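Local structure of chemotaxis protein CheX (Desulfovibrio desulfuricans subsp. desulfuricans str. G20, 3HM4) at residues F142-H146 / G147-V151. The protein probably acts as a CheC-like chemotaxis phosphatase of the CheX family, which in relatives removes the phosphoryl group from the response regulator CheY. Numbering follows the deposited sequence.
Sequences FKTNH and GEFTV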
loop_
_atom_site.group_PDB
_atom_site.type_symbol
_atom_site.label_atom_id
_atom_site.label_comp_id
_atom_site.label_asym_id
_atom_site.label_seq_id
_atom_site.Cartn_x
_atom_site.Cartn_y
_atom_site.Cartn_z
ATOM N N PHE A 142 -4.239 -15.126 -11.700
ATOM C CA PHE A 142 -3.309 -15.556 -12.730
ATOM C C PHE A 142 -2.709 -16.896 -12.381
ATOM O O PHE A 142 -2.366 -17.165 -11.220
ATOM C CB PHE A 142 -2.111 -14.588 -12.859
ATOM C CG PHE A 142 -2.399 -13.326 -13.633
ATOM C CD1 PHE A 142 -3.166 -12.303 -13.071
ATOM C CD2 PHE A 142 -1.848 -13.137 -14.887
ATOM C CE1 PHE A 142 -3.406 -11.125 -13.776
ATOM C CE2 PHE A 142 -2.029 -11.961 -15.588
ATOM C CZ PHE A 142 -2.836 -10.941 -15.023
ATOM N N LYS A 143 -2.506 -17.695 -13.431
ATOM C CA LYS A 143 -1.628 -18.861 -13.385
ATOM C C LYS A 143 -0.291 -18.443 -13.995
ATOM O O LYS A 143 -0.218 -17.528 -14.811
ATOM C CB LYS A 143 -2.172 -20.001 -14.234
ATOM C CG LYS A 143 -3.433 -20.610 -13.721
ATOM C CD LYS A 143 -3.834 -21.871 -14.534
ATOM C CE LYS A 143 -4.107 -21.631 -15.976
ATOM N NZ LYS A 143 -5.238 -20.745 -16.197
ATOM N N THR A 144 0.783 -19.090 -13.551
ATOM C CA THR A 144 2.096 -18.932 -14.140
ATOM C C THR A 144 2.773 -20.295 -14.140
ATOM O O THR A 144 2.241 -21.287 -13.619
ATOM C CB THR A 144 3.001 -17.913 -13.370
ATOM O OG1 THR A 144 3.638 -18.507 -12.227
ATOM C CG2 THR A 144 2.276 -16.614 -12.982
ATOM N N ASN A 145 3.991 -20.344 -14.654
ATOM C CA ASN A 145 4.757 -21.595 -14.594
ATOM C C ASN A 145 5.199 -21.969 -13.177
ATOM O O ASN A 145 5.598 -23.100 -12.939
ATOM C CB ASN A 145 6.034 -21.483 -15.439
ATOM C CG ASN A 145 5.765 -21.291 -16.911
ATOM O OD1 ASN A 145 4.711 -21.674 -17.423
ATOM N ND2 ASN A 145 6.786 -20.746 -17.636
ATOM N N HIS A 146 5.118 -21.015 -12.234
ATOM C CA HIS A 146 5.613 -21.168 -10.895
ATOM C C HIS A 146 4.633 -20.629 -9.883
ATOM O O HIS A 146 5.011 -19.831 -9.054
ATOM C CB HIS A 146 6.947 -20.417 -10.747
ATOM C CG HIS A 146 8.016 -20.937 -11.648
ATOM N ND1 HIS A 146 8.751 -22.058 -11.340
ATOM C CD2 HIS A 146 8.450 -20.513 -12.860
ATOM C CE1 HIS A 146 9.599 -22.301 -12.325
ATOM N NE2 HIS A 146 9.432 -21.384 -13.262
ATOM N N GLY A 147 3.380 -21.054 -9.966
ATOM C CA GLY A 147 2.402 -20.651 -8.956
ATOM C C GLY A 147 1.611 -19.426 -9.349
ATOM O O GLY A 147 1.861 -18.782 -10.374
ATOM N N GLU A 148 0.741 -19.032 -8.443
ATOM C CA GLU A 148 -0.258 -18.019 -8.746
ATOM C C GLU A 148 -0.022 -16.673 -8.105
ATOM O O GLU A 148 0.743 -16.526 -7.154
ATOM C CB GLU A 148 -1.630 -18.522 -8.313
ATOM C CG GLU A 148 -2.015 -19.788 -9.037
ATOM C CD GLU A 148 -3.317 -20.378 -8.591
ATOM O OE1 GLU A 148 -4.026 -19.800 -7.728
ATOM O OE2 GLU A 148 -3.686 -21.447 -9.154
ATOM N N PHE A 149 -0.694 -15.675 -8.676
ATOM C CA PHE A 149 -0.804 -14.356 -8.061
ATOM C C PHE A 149 -2.137 -13.778 -8.513
ATOM O O PHE A 149 -2.735 -14.258 -9.470
ATOM C CB PHE A 149 0.404 -13.439 -8.407
ATOM C CG PHE A 149 0.497 -13.005 -9.855
ATOM C CD1 PHE A 149 -0.156 -11.851 -10.276
ATOM C CD2 PHE A 149 1.163 -13.767 -10.805
ATOM C CE1 PHE A 149 -0.074 -11.427 -11.595
ATOM C CE2 PHE A 149 1.224 -13.362 -12.100
ATOM C CZ PHE A 149 0.579 -12.188 -12.520
ATOM N N THR A 150 -2.531 -12.701 -7.860
ATOM C CA THR A 150 -3.744 -11.984 -8.215
ATOM C C THR A 150 -3.467 -10.488 -8.242
ATOM O O THR A 150 -2.813 -9.988 -7.335
ATOM C CB THR A 150 -4.886 -12.253 -7.186
ATOM O OG1 THR A 150 -5.257 -13.651 -7.238
ATOM C CG2 THR A 150 -6.148 -11.444 -7.447
ATOM N N VAL A 151 -3.970 -9.791 -9.262
ATOM C CA VAL A 151 -3.925 -8.333 -9.371
ATOM C C VAL A 151 -5.273 -7.811 -8.930
ATOM O O VAL A 151 -6.316 -8.388 -9.287
ATOM C CB VAL A 151 -3.699 -7.842 -10.810
ATOM C CG1 VAL A 151 -4.002 -6.312 -10.969
ATOM C CG2 VAL A 151 -2.293 -8.164 -11.237
HETATM O O HOH W 1 2.449 -23.291 -11.656
#
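Phe142 and Phe149 form the last antiparallel, hydrogen-bonded pair before the chain turns back: Phe142 N donates to Phe149 O at 2.8 Å, whereas the return bond from Phe149 N to Phe142 O is long and weak. Both side chains leave the same face of the sheet and make an offset stack, the ring planes 15° apart and the centroids separated by 4.5 Å. With CG between its own backbone N and carbonyl carbon (chi1 68°), the Phe149 ring leans across toward the neighbouring strand. CZ thereby slides over the rim of the Phe142 ring, 3.4 Å from Phe142 CG, while Phe142 CB makes a CH-pi contact over the face of the Phe149 ring. The methyl CG2 of Thr144 closes in on the edge of that ring, 3.5 Å from Phe149 CE2.

Residues 144-148 connect strands 138-143 and 149-155 as a beta hairpin in the antiparallel sheet of this CheX-family fold, and the two phenylalanines lie on the face covered by helix 10-25, where both touch Thr17. Inside the loop, Thr144 OG1 works in two directions. It accepts from His146 N at 2.9 Å, an ST turn, and donates to Gly147 O at 2.6 Å, reaching a lone pair in the carbonyl plane. A water spans the ends of the bend, donating to Thr144 O and accepting from Gly147 N. Gly147 has a positive phi (94°), a backbone conformation readily open to a residue without a side chain. On the side opposite the phenylalanines, CB and CG of the exposed Glu148 lie against Phe142 O, the nearer being CB at 3.3 Å. Asn145 points away from the returning strand, its ND2 hydrogen-bonded to Gln28 OE1.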